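Transcriptional regulator, AraC family (Pseudomonas putida, PDB 3GRA) probably acts as a sequence-specific DNA-binding transcription factor of the AraC family, represented here by its DJ-1/PfpI-like domain without the DNA-binding part. Local coordinates at residues L13-S17 / C78-P84; F16-S20 / A159-G163; L94-A98 / F113-V119; L120-S126 / F149-R155. All blocks are in the same frame, centred on the assembly; numbering follows the deposited sequence.

Interaction 1: residues L13-S17 / C78-P84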
loop_
_atom_site.group_PDB
_atom_site.type_symbol
_atom_site.label_atom_id
_atom_site.label_comp_id
_atom_site.label_asym_id
_atom_site.label_seq_id
_atom_site.Cartn_x
_atom_site.Cartn_y
_atom_site.Cartn_z
ATOM N N LEU A 13 2.717 -4.789 -10.956
ATOM C CA LEU A 13 3.241 -6.090 -11.336
ATOM C C LEU A 13 3.021 -7.054 -10.172
ATOM O O LEU A 13 2.817 -6.629 -9.027
ATOM C CB LEU A 13 4.739 -5.990 -11.648
ATOM C CG LEU A 13 5.184 -5.008 -12.742
ATOM C CD1 LEU A 13 6.688 -5.120 -12.951
ATOM C CD2 LEU A 13 4.446 -5.314 -14.031
ATOM N N GLU A 14 3.059 -8.351 -10.458
ATOM C CA GLU A 14 2.839 -9.328 -9.407
ATOM C C GLU A 14 3.865 -9.134 -8.291
ATOM O O GLU A 14 5.049 -8.926 -8.557
ATOM C CB GLU A 14 2.922 -10.750 -9.960
ATOM C CG GLU A 14 1.977 -11.718 -9.249
ATOM C CD GLU A 14 2.414 -13.168 -9.364
ATOM O OE1 GLU A 14 3.569 -13.459 -8.992
ATOM O OE2 GLU A 14 1.609 -14.017 -9.811
ATOM N N HIS A 15 3.388 -9.179 -7.049
ATOM C CA HIS A 15 4.226 -9.026 -5.854
ATOM C C HIS A 15 4.799 -7.617 -5.696
ATOM O O HIS A 15 5.867 -7.431 -5.115
ATOM C CB HIS A 15 5.363 -10.061 -5.865
ATOM C CG HIS A 15 4.897 -11.466 -6.106
ATOM N ND1 HIS A 15 3.777 -11.989 -5.500
ATOM C CD2 HIS A 15 5.404 -12.456 -6.878
ATOM C CE1 HIS A 15 3.609 -13.240 -5.889
ATOM N NE2 HIS A 15 4.584 -13.548 -6.724
ATOM N N PHE A 16 4.073 -6.630 -6.210
ATOM C CA PHE A 16 4.495 -5.236 -6.133
ATOM C C PHE A 16 4.534 -4.765 -4.678
ATOM O O PHE A 16 3.702 -5.167 -3.856
ATOM C CB PHE A 16 3.516 -4.359 -6.922
ATOM C CG PHE A 16 2.149 -4.227 -6.277
ATOM C CD1 PHE A 16 1.883 -3.188 -5.385
ATOM C CD2 PHE A 16 1.127 -5.124 -6.583
ATOM C CE1 PHE A 16 0.619 -3.038 -4.816
ATOM C CE2 PHE A 16 -0.144 -4.987 -6.022
ATOM C CZ PHE A 16 -0.404 -3.940 -5.133
ATOM N N SER A 17 5.514 -3.928 -4.361
ATOM C CA SER A 17 5.627 -3.379 -3.016
ATOM C C SER A 17 4.339 -2.595 -2.719
ATOM O O SER A 17 4.072 -1.562 -3.334
ATOM C CB SER A 17 6.836 -2.456 -2.952
ATOM O OG SER A 17 6.810 -1.707 -1.758
ATOM N N CYS A 78 5.353 -0.323 -11.104
ATOM C CA CYS A 78 5.496 -0.687 -9.709
ATOM C C CYS A 78 5.900 -2.146 -9.552
ATOM O O CYS A 78 5.179 -3.067 -9.961
ATOM C CB CYS A 78 4.193 -0.423 -8.958
ATOM S SG CYS A 78 3.608 1.276 -9.130
ATOM N N GLY A 79 7.070 -2.333 -8.959
ATOM C CA GLY A 79 7.592 -3.659 -8.728
ATOM C C GLY A 79 7.729 -3.937 -7.252
ATOM O O GLY A 79 7.168 -3.230 -6.412
ATOM N N GLY A 80 8.484 -4.980 -6.935
ATOM C CA GLY A 80 8.681 -5.366 -5.553
ATOM C C GLY A 80 9.801 -6.375 -5.485
ATOM O O GLY A 80 10.306 -6.811 -6.517
ATOM N N LEU A 81 10.175 -6.748 -4.269
ATOM C CA LEU A 81 11.249 -7.702 -4.025
ATOM C C LEU A 81 11.076 -9.014 -4.775
ATOM O O LEU A 81 12.001 -9.483 -5.448
ATOM C CB LEU A 81 11.348 -8.002 -2.525
ATOM C CG LEU A 81 12.371 -9.083 -2.175
ATOM C CD1 LEU A 81 13.759 -8.602 -2.574
ATOM C CD2 LEU A 81 12.310 -9.400 -0.684
ATOM N N ARG A 82 9.891 -9.601 -4.656
ATOM C CA ARG A 82 9.611 -10.874 -5.296
ATOM C C ARG A 82 9.046 -10.744 -6.712
ATOM O O ARG A 82 8.732 -11.747 -7.353
ATOM C CB ARG A 82 8.666 -11.688 -4.401
ATOM C CG ARG A 82 9.263 -11.983 -3.008
ATOM C CD ARG A 82 10.414 -12.990 -3.092
ATOM N NE ARG A 82 11.366 -12.903 -1.978
ATOM C CZ ARG A 82 11.051 -12.992 -0.687
ATOM N NH1 ARG A 82 9.790 -13.168 -0.309
ATOM N NH2 ARG A 82 12.005 -12.909 0.233
ATOM N N THR A 83 8.931 -9.512 -7.210
ATOM C CA THR A 83 8.402 -9.295 -8.555
ATOM C C THR A 83 9.246 -9.976 -9.625
ATOM O O THR A 83 10.444 -9.719 -9.758
ATOM C CB THR A 83 8.323 -7.806 -8.914
ATOM O OG1 THR A 83 7.393 -7.135 -8.047
ATOM C CG2 THR A 83 7.878 -7.650 -10.358
ATOM N N PRO A 84 8.623 -10.866 -10.410
ATOM C CA PRO A 84 9.379 -11.550 -11.463
ATOM C C PRO A 84 9.870 -10.560 -12.531
ATOM O O PRO A 84 9.141 -9.653 -12.940
ATOM C CB PRO A 84 8.381 -12.591 -11.988
ATOM C CG PRO A 84 7.036 -11.994 -11.654
ATOM C CD PRO A 84 7.259 -11.408 -10.288
HETATM O O HOH W 1 7.659 -8.897 -3.240
HETATM O O HOH W 2 5.084 -1.010 -6.028
#

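Interaction 2: residues F16-S20 / A159-G163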
loop_
_atom_site.group_PDB
_atom_site.type_symbol
_atom_site.label_atom_id
_atom_site.label_comp_id
_atom_site.label_asym_id
_atom_site.label_seq_id
_atom_site.Cartn_x
_atom_site.Cartn_y
_atom_site.Cartn_z
ATOM N N PHE A 16 4.073 -6.630 -6.210
ATOM C CA PHE A 16 4.495 -5.236 -6.133
ATOM C C PHE A 16 4.534 -4.765 -4.678
ATOM O O PHE A 16 3.702 -5.167 -3.856
ATOM C CB PHE A 16 3.516 -4.359 -6.922
ATOM C CG PHE A 16 2.149 -4.227 -6.277
ATOM C CD1 PHE A 16 1.883 -3.188 -5.385
ATOM C CD2 PHE A 16 1.127 -5.124 -6.583
ATOM C CE1 PHE A 16 0.619 -3.038 -4.816
ATOM C CE2 PHE A 16 -0.144 -4.987 -6.022
ATOM C CZ PHE A 16 -0.404 -3.940 -5.133
ATOM N N SER A 17 5.514 -3.928 -4.361
ATOM C CA SER A 17 5.627 -3.379 -3.016
ATOM C C SER A 17 4.339 -2.595 -2.719
ATOM O O SER A 17 4.072 -1.562 -3.334
ATOM C CB SER A 17 6.836 -2.456 -2.952
ATOM O OG SER A 17 6.810 -1.707 -1.758
HETATM N N MSE A 18 3.525 -3.080 -1.792
HETATM C CA MSE A 18 2.269 -2.383 -1.502
HETATM C C MSE A 18 2.478 -1.038 -0.817
HETATM O O MSE A 18 1.736 -0.080 -1.061
HETATM C CB MSE A 18 1.351 -3.248 -0.623
HETATM C CG MSE A 18 0.068 -2.537 -0.210
HETATM SE SE MSE A 18 -1.152 -2.398 -1.524
HETATM C CE MSE A 18 -2.097 -3.859 -1.110
ATOM N N ALA A 19 3.487 -0.989 0.045
ATOM C CA ALA A 19 3.830 0.211 0.794
ATOM C C ALA A 19 4.352 1.306 -0.142
ATOM O O ALA A 19 4.127 2.495 0.097
ATOM C CB ALA A 19 4.883 -0.124 1.852
ATOM N N SER A 20 5.060 0.902 -1.194
ATOM C CA SER A 20 5.574 1.871 -2.143
ATOM C C SER A 20 4.386 2.481 -2.874
ATOM O O SER A 20 4.257 3.702 -2.999
ATOM C CB SER A 20 6.515 1.200 -3.155
ATOM O OG SER A 20 7.741 0.863 -2.553
ATOM N N ALA A 159 13.591 3.631 -4.928
ATOM C CA ALA A 159 14.098 2.334 -4.519
ATOM C C ALA A 159 13.467 1.805 -3.239
ATOM O O ALA A 159 13.697 0.658 -2.862
ATOM C CB ALA A 159 15.585 2.419 -4.348
ATOM N N SER A 160 12.665 2.630 -2.575
ATOM C CA SER A 160 12.063 2.228 -1.312
ATOM C C SER A 160 10.734 2.936 -1.083
ATOM O O SER A 160 10.394 3.874 -1.796
ATOM C CB SER A 160 13.012 2.597 -0.172
ATOM O OG SER A 160 13.009 4.012 0.023
ATOM N N PRO A 161 9.971 2.498 -0.070
ATOM C CA PRO A 161 8.683 3.147 0.204
ATOM C C PRO A 161 8.893 4.637 0.492
ATOM O O PRO A 161 8.191 5.486 -0.044
ATOM C CB PRO A 161 8.166 2.386 1.431
ATOM C CG PRO A 161 8.762 1.007 1.242
ATOM C CD PRO A 161 10.169 1.319 0.799
ATOM N N ASN A 162 9.870 4.943 1.337
ATOM C CA ASN A 162 10.154 6.335 1.669
ATOM C C ASN A 162 10.606 7.093 0.427
ATOM O O ASN A 162 10.225 8.235 0.231
ATOM C CB ASN A 162 11.225 6.439 2.758
ATOM C CG ASN A 162 11.468 7.877 3.189
ATOM O OD1 ASN A 162 12.582 8.386 3.089
ATOM N ND2 ASN A 162 10.415 8.541 3.662
ATOM N N GLY A 163 11.414 6.444 -0.411
ATOM C CA GLY A 163 11.872 7.065 -1.642
ATOM C C GLY A 163 10.681 7.401 -2.526
ATOM O O GLY A 163 10.672 8.427 -3.218
HETATM O O HOH W 3 9.643 2.223 -4.056
#

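Interaction 3: residues L94-A98 / F113-V119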
loop_
_atom_site.group_PDB
_atom_site.type_symbol
_atom_site.label_atom_id
_atom_site.label_comp_id
_atom_site.label_asym_id
_atom_site.label_seq_id
_atom_site.Cartn_x
_atom_site.Cartn_y
_atom_site.Cartn_z
ATOM N N LEU A 94 6.853 0.817 -23.169
ATOM C CA LEU A 94 7.484 1.953 -22.521
ATOM C C LEU A 94 8.238 2.802 -23.538
ATOM O O LEU A 94 8.302 4.026 -23.413
ATOM C CB LEU A 94 8.411 1.456 -21.407
ATOM C CG LEU A 94 7.653 0.779 -20.251
ATOM C CD1 LEU A 94 8.560 -0.201 -19.516
ATOM C CD2 LEU A 94 7.127 1.832 -19.304
ATOM N N ASN A 95 8.791 2.147 -24.553
ATOM C CA ASN A 95 9.523 2.835 -25.604
ATOM C C ASN A 95 8.543 3.785 -26.328
ATOM O O ASN A 95 8.851 4.961 -26.557
ATOM C CB ASN A 95 10.095 1.797 -26.573
ATOM C CG ASN A 95 11.367 2.264 -27.241
ATOM O OD1 ASN A 95 11.345 3.133 -28.115
ATOM N ND2 ASN A 95 12.495 1.693 -26.825
ATOM N N ASP A 96 7.362 3.266 -26.672
ATOM C CA ASP A 96 6.340 4.060 -27.346
ATOM C C ASP A 96 5.817 5.159 -26.436
ATOM O O ASP A 96 5.489 6.252 -26.898
ATOM C CB ASP A 96 5.169 3.184 -27.797
ATOM C CG ASP A 96 5.574 2.150 -28.835
ATOM O OD1 ASP A 96 6.381 2.474 -29.735
ATOM O OD2 ASP A 96 5.067 1.011 -28.759
ATOM N N CYS A 97 5.724 4.875 -25.144
ATOM C CA CYS A 97 5.260 5.891 -24.215
ATOM C C CYS A 97 6.327 6.987 -24.163
ATOM O O CYS A 97 6.015 8.168 -24.020
ATOM C CB CYS A 97 5.024 5.289 -22.822
ATOM S SG CYS A 97 3.483 4.339 -22.671
ATOM N N ALA A 98 7.589 6.581 -24.297
ATOM C CA ALA A 98 8.706 7.522 -24.288
ATOM C C ALA A 98 8.696 8.322 -25.593
ATOM O O ALA A 98 9.031 9.502 -25.605
ATOM C CB ALA A 98 10.035 6.775 -24.137
ATOM N N PHE A 113 12.897 -2.262 -15.313
ATOM C CA PHE A 113 12.076 -2.384 -16.522
ATOM C C PHE A 113 12.255 -1.207 -17.464
ATOM O O PHE A 113 12.307 -1.371 -18.678
ATOM C CB PHE A 113 10.612 -2.540 -16.115
ATOM C CG PHE A 113 10.328 -3.833 -15.389
ATOM C CD1 PHE A 113 10.176 -5.026 -16.091
ATOM C CD2 PHE A 113 10.213 -3.860 -14.001
ATOM C CE1 PHE A 113 9.908 -6.217 -15.419
ATOM C CE2 PHE A 113 9.949 -5.051 -13.331
ATOM C CZ PHE A 113 9.794 -6.228 -14.042
ATOM N N LEU A 114 12.336 -0.007 -16.908
ATOM C CA LEU A 114 12.563 1.180 -17.724
ATOM C C LEU A 114 13.965 1.037 -18.317
ATOM O O LEU A 114 14.232 1.487 -19.426
ATOM C CB LEU A 114 12.496 2.434 -16.855
ATOM C CG LEU A 114 11.106 2.974 -16.494
ATOM C CD1 LEU A 114 10.170 1.845 -16.097
ATOM C CD2 LEU A 114 11.255 3.997 -15.365
ATOM N N GLY A 115 14.855 0.401 -17.564
ATOM C CA GLY A 115 16.215 0.199 -18.033
ATOM C C GLY A 115 16.276 -0.722 -19.242
ATOM O O GLY A 115 16.874 -0.382 -20.264
ATOM N N ARG A 116 15.642 -1.887 -19.121
ATOM C CA ARG A 116 15.613 -2.870 -20.197
ATOM C C ARG A 116 14.925 -2.308 -21.438
ATOM O O ARG A 116 15.281 -2.651 -22.569
ATOM C CB ARG A 116 14.878 -4.130 -19.736
ATOM C CG ARG A 116 14.922 -5.287 -20.733
ATOM C CD ARG A 116 14.069 -6.440 -20.234
ATOM N NE ARG A 116 12.666 -6.049 -20.168
ATOM C CZ ARG A 116 11.704 -6.750 -19.581
ATOM N NH1 ARG A 116 11.976 -7.901 -18.990
ATOM N NH2 ARG A 116 10.463 -6.288 -19.591
ATOM N N ALA A 117 13.933 -1.450 -21.222
ATOM C CA ALA A 117 13.198 -0.844 -22.327
ATOM C C ALA A 117 14.052 0.176 -23.091
ATOM O O ALA A 117 13.716 0.560 -24.210
ATOM C CB ALA A 117 11.932 -0.173 -21.796
ATOM N N GLY A 118 15.149 0.609 -22.478
ATOM C CA GLY A 118 16.019 1.584 -23.111
ATOM C C GLY A 118 15.501 3.009 -23.001
ATOM O O GLY A 118 15.796 3.846 -23.856
ATOM N N VAL A 119 14.737 3.303 -21.956
ATOM C CA VAL A 119 14.196 4.644 -21.782
ATOM C C VAL A 119 14.938 5.428 -20.695
ATOM O O VAL A 119 14.561 6.547 -20.358
ATOM C CB VAL A 119 12.685 4.605 -21.424
ATOM C CG1 VAL A 119 11.912 3.891 -22.515
ATOM C CG2 VAL A 119 12.479 3.905 -20.077
#

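Interaction 4: residues L120-S126 / F149-R155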
loop_
_atom_site.group_PDB
_atom_site.type_symbol
_atom_site.label_atom_id
_atom_site.label_comp_id
_atom_site.label_asym_id
_atom_site.label_seq_id
_atom_site.Cartn_x
_atom_site.Cartn_y
_atom_site.Cartn_z
ATOM N N LEU A 120 15.984 4.832 -20.134
ATOM C CA LEU A 120 16.780 5.496 -19.106
ATOM C C LEU A 120 18.190 5.749 -19.635
ATOM O O LEU A 120 19.134 5.949 -18.868
ATOM C CB LEU A 120 16.858 4.639 -17.834
ATOM C CG LEU A 120 15.607 4.510 -16.962
ATOM C CD1 LEU A 120 15.899 3.576 -15.800
ATOM C CD2 LEU A 120 15.179 5.879 -16.451
ATOM N N ASP A 121 18.323 5.734 -20.955
ATOM C CA ASP A 121 19.608 5.969 -21.585
ATOM C C ASP A 121 20.041 7.394 -21.352
ATOM O O ASP A 121 19.417 8.330 -21.847
ATOM C CB ASP A 121 19.530 5.697 -23.083
ATOM C CG ASP A 121 19.640 4.230 -23.408
ATOM O OD1 ASP A 121 19.655 3.409 -22.467
ATOM O OD2 ASP A 121 19.712 3.900 -24.610
ATOM N N ASP A 122 21.116 7.539 -20.586
ATOM C CA ASP A 122 21.682 8.834 -20.250
ATOM C C ASP A 122 20.786 9.548 -19.253
ATOM O O ASP A 122 20.550 10.762 -19.337
ATOM C CB ASP A 122 21.867 9.669 -21.516
ATOM C CG ASP A 122 22.799 10.840 -21.306
ATOM O OD1 ASP A 122 23.898 10.633 -20.741
ATOM O OD2 ASP A 122 22.442 11.964 -21.711
ATOM N N TYR A 123 20.290 8.772 -18.298
ATOM C CA TYR A 123 19.416 9.280 -17.244
ATOM C C TYR A 123 19.872 8.695 -15.918
ATOM O O TYR A 123 20.543 7.654 -15.874
ATOM C CB TYR A 123 17.975 8.834 -17.480
ATOM C CG TYR A 123 17.124 9.711 -18.380
ATOM C CD1 TYR A 123 16.451 10.823 -17.867
ATOM C CD2 TYR A 123 16.898 9.361 -19.718
ATOM C CE1 TYR A 123 15.566 11.556 -18.648
ATOM C CE2 TYR A 123 16.017 10.080 -20.510
ATOM C CZ TYR A 123 15.344 11.177 -19.973
ATOM O OH TYR A 123 14.410 11.859 -20.735
ATOM N N GLY A 124 19.508 9.363 -14.834
ATOM C CA GLY A 124 19.852 8.847 -13.528
ATOM C C GLY A 124 18.599 8.139 -13.061
ATOM O O GLY A 124 17.537 8.338 -13.642
ATOM N N CYS A 125 18.715 7.301 -12.039
ATOM C CA CYS A 125 17.557 6.608 -11.500
ATOM C C CYS A 125 17.911 5.984 -10.163
ATOM O O CYS A 125 19.083 5.878 -9.798
ATOM C CB CYS A 125 17.069 5.503 -12.454
ATOM S SG CYS A 125 18.077 3.968 -12.459
ATOM N N SER A 126 16.873 5.570 -9.448
ATOM C CA SER A 126 17.007 4.916 -8.157
ATOM C C SER A 126 16.396 3.533 -8.304
ATOM O O SER A 126 15.347 3.363 -8.930
ATOM C CB SER A 126 16.255 5.691 -7.063
ATOM O OG SER A 126 16.987 6.828 -6.657
ATOM N N PHE A 149 15.475 8.019 -4.073
ATOM C CA PHE A 149 14.583 8.488 -5.141
ATOM C C PHE A 149 15.373 9.328 -6.127
ATOM O O PHE A 149 16.472 9.756 -5.824
ATOM C CB PHE A 149 13.383 9.288 -4.618
ATOM C CG PHE A 149 13.749 10.554 -3.900
ATOM C CD1 PHE A 149 13.389 11.802 -4.414
ATOM C CD2 PHE A 149 14.413 10.500 -2.689
ATOM C CE1 PHE A 149 13.681 12.978 -3.725
ATOM C CE2 PHE A 149 14.713 11.665 -1.980
ATOM C CZ PHE A 149 14.346 12.909 -2.498
ATOM N N THR A 150 14.806 9.544 -7.310
ATOM C CA THR A 150 15.468 10.288 -8.372
ATOM C C THR A 150 14.459 11.030 -9.245
ATOM O O THR A 150 13.520 10.434 -9.770
ATOM C CB THR A 150 16.289 9.330 -9.291
ATOM O OG1 THR A 150 17.356 8.737 -8.540
ATOM C CG2 THR A 150 16.872 10.105 -10.506
ATOM N N LEU A 151 14.675 12.330 -9.395
ATOM C CA LEU A 151 13.811 13.187 -10.189
ATOM C C LEU A 151 14.686 13.772 -11.274
ATOM O O LEU A 151 15.256 14.848 -11.116
ATOM C CB LEU A 151 13.247 14.304 -9.323
ATOM C CG LEU A 151 12.543 13.842 -8.043
ATOM C CD1 LEU A 151 12.590 14.960 -7.022
ATOM C CD2 LEU A 151 11.107 13.401 -8.357
ATOM N N ASP A 152 14.811 13.038 -12.370
ATOM C CA ASP A 152 15.636 13.476 -13.478
ATOM C C ASP A 152 14.776 13.721 -14.704
ATOM O O ASP A 152 14.472 12.801 -15.452
ATOM C CB ASP A 152 16.699 12.414 -13.766
ATOM C CG ASP A 152 17.612 12.799 -14.903
ATOM O OD1 ASP A 152 17.701 14.007 -15.215
ATOM O OD2 ASP A 152 18.252 11.894 -15.474
ATOM N N ARG A 153 14.364 14.972 -14.879
ATOM C CA ARG A 153 13.541 15.368 -16.016
ATOM C C ARG A 153 12.211 14.633 -16.043
ATOM O O ARG A 153 11.371 14.819 -15.157
ATOM C CB ARG A 153 14.319 15.131 -17.314
ATOM C CG ARG A 153 15.466 16.114 -17.471
ATOM C CD ARG A 153 16.448 15.691 -18.535
ATOM N NE ARG A 153 17.313 14.613 -18.064
ATOM C CZ ARG A 153 18.170 13.967 -18.839
ATOM N NH1 ARG A 153 18.269 14.300 -20.114
ATOM N NH2 ARG A 153 18.905 12.974 -18.348
ATOM N N ASP A 154 12.024 13.797 -17.059
ATOM C CA ASP A 154 10.790 13.032 -17.196
ATOM C C ASP A 154 11.005 11.539 -16.866
ATOM O O ASP A 154 10.360 10.660 -17.438
ATOM C CB ASP A 154 10.220 13.213 -18.609
ATOM C CG ASP A 154 11.219 12.880 -19.675
ATOM O OD1 ASP A 154 12.394 12.612 -19.330
ATOM O OD2 ASP A 154 10.839 12.881 -20.863
ATOM N N ARG A 155 11.920 11.279 -15.937
ATOM C CA ARG A 155 12.190 9.929 -15.468
ATOM C C ARG A 155 12.266 9.971 -13.937
ATOM O O ARG A 155 13.237 10.455 -13.338
ATOM C CB ARG A 155 13.479 9.377 -16.081
ATOM C CG ARG A 155 13.405 9.202 -17.607
ATOM C CD ARG A 155 12.388 8.135 -18.059
ATOM N NE ARG A 155 12.238 8.135 -19.521
ATOM C CZ ARG A 155 11.410 8.939 -20.197
ATOM N NH1 ARG A 155 10.635 9.804 -19.562
ATOM N NH2 ARG A 155 11.381 8.905 -21.519
HETATM O O HOH W 4 14.794 8.168 -12.605
#

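Interaction 1: residues L13-S17 / C78-P84
The imidazole of H15 turns an edge toward the second loop, where its CD2 lies 3.4 Å from R82 O, an oxygen close to the ring plane. Over one face of the ring, toward the rim, lies CD of its own neighbour E14, and P84 CD also approaches CD2. The F16 ring has L13 O at its edge. Its CG stands between the backbone N and the carbonyl carbon (chi1 70°), a setting that leads the ring away from the second loop; F16 CB itself lies 3.7 Å from C78 O.

T83 fills the middle of the contact. Its hydroxyl OG1 donates to E14 O over 3.0 Å, tilted 27° from the carbonyl plane, while its methyl CG2 packs 3.8 Å from L13 CB. A threonine suits the place because one branch is polar and the other apolar; with a valine here, E14 O would probably be left without its side-chain donor and the turn at E14 less firmly tied to the second loop.

Both ends of 13-17 are tied by backbone bonds to the start of 78-84: L13 N reaches C78 O at 3.2 Å, and S17 N meets G79 O at 2.7 Å in a nearly straight bond. A water links H15 O to R82 N. G80 must be small, since a side chain on it would run into H15 O.

Two turns shape the loops, type II from L13 to F16 and type I from G80 to T83. They follow the neighbouring parallel strands 6-12 and 74-78 and lead into helices 18-34 and 90-100, with strand 50-52 touching H15 and F16 through L52 and V51.

Interaction 2: residues F16-S20 / A159-G163
S20 carries its OG beside the backbone N (chi1 -73°), and this rotation brings the hydroxyl to the start of the other helix, 3.7 Å from P161 CA. S17 OG, opposite its backbone N (chi1 168°), is turned toward the first helical turn, where it lies 2.8 Å from S20 OG in a hydrogen bond that either hydroxyl could donate. On the facing segment S160 OG accepts from G163 N at 2.9 Å and caps the helix that begins at P161.

No direct hydrogen bond joins the two segments. A water does so instead, lying 2.8 Å from S20 OG and making a weak bond to S160 O. The rest is light apolar contact: A19 CB rests 4.1 Å from P161 CG, and the same ring carbon also lies near S20 OG. The residue types fit a close approach, since alanine and serine are small enough for the backbones to come within 4.1 Å between S20 CA and P161 CA. Proline is well placed in the first turn of a helix, where no earlier carbonyl is available to take an N-H and its fixed phi is already helical.

The adjoining M18, a selenomethionine in the crystal, packs on T22 of the second subunit. Two helix starts thus meet side by side, each with a serine at its N-cap: helix 18-34 follows strand 6-12, and helix 161-176 follows strand 155-158, as expected of the alpha/beta sandwich of the DJ-1/PfpI family.

Interaction 3: residues L94-A98 / F113-V119
L94 CB rests 3.9 Å from A117 CB, where helix 90-100 crosses helix 110-117 on the DJ-1/PfpI alpha/beta fold. The two short axes lie at 79° to each other, 10.2 Å apart at closest, so contact is confined to a small patch. The same L94 CB also faces V119 CG1. From CG the chain goes on to CD1, which reaches over the A117 methyl to F113 O and finally meets L114 CD1 at 4.3 Å. Leucine suits this wedge because its branched end can touch several residues of the facing helix, while alanine at 117 offers just a methyl, against which L94 CB and CD1 both lie. Beyond the contact, L94 also packs on V77 of strand 74-78.

G118 ends the second helix in a Schellman motif, taking the positive phi that glycine accepts easily; V119 N then bonds back to L114 O. Nearby, R116 forms a salt bridge with D91, which binds magnesium in a structure of this protein. At the outer margin N95 sends ND2 to A117 O, a weak hydrogen bond of 3.1 Å bent to 134°. V119 CG1 completes the patch, reaching L94 O on one hand and A98 CB, 3.8 Å away, on the other.

Interaction 4: residues L120-S126 / F149-R155
F149 meets S126 through its backbone, its carbonyl carbon lying close to S126 OG. T150 follows, its OG1 2.7 Å from S126 OG; S126 OG also bonds to A147 O, and T150 OG1 to T145 OG1. The T150 methyl CG2 lies against the backbone of G124.

D152 points its carboxylate across, with CG opposite the backbone N (chi1 -179°). OD2 accepts from G124 N at 2.9 Å, and R153 NH2 reaches the same oxygen from the opposite face of the carboxylate, while R153 NE holds OD1, a side-on, two-nitrogen salt bridge that fixes the group's rotation. Aspartate suits the place because it can take G124 N and the guanidinium together, with OD2 also at the edge of the Y123 ring by CD1. D152 to R155 form the type II' turn of the beta-hairpin that joins edge strand 149-152 to strand 155-158. Strand 123-125 meets this hairpin mainly through side chains and a water that bonds to G124 O and, weakly, to R155 O.

R153 lays its guanidinium over one face of the Y123 ring, an off-centre cation-pi contact with CZ 4.0 Å from the centroid, and NH2 reaches D122 O at 2.9 Å in the carbonyl plane. D154 takes the Y123 OH proton on the syn lone pair of OD1, 2.6 Å away. Tyrosine thus offers faces to two arginines and a hydroxyl to D154; a leucine in its place would probably leave D154 without this donor and the R153 guanidinium without its aromatic face. R155 CG makes a CH-pi contact with the opposite face, 3.5 Å from the centroid, and R155 CB rests 3.9 Å from L120 CD2.

Interaction 3 is the most buried of the four and is largely apolar, whereas interactions 1, 2 and 4 lie partly at the surface and use more polar groups. Interactions 1 and 2 share F16 and S17, the entrance to helix 18-34: the first joins loops by backbone bonds and one threonine hydroxyl, the second joins helix starts through serines and a water. Interaction 4 differs again, relying on charged and aromatic side chains beside an edge strand. Packing of L13 on F113 connects interactions 1 and 3, and a probable bond from R155 NE to V119 O connects 3 and 4. Interactions 2 and 4 meet where G163 O touches F149 CB.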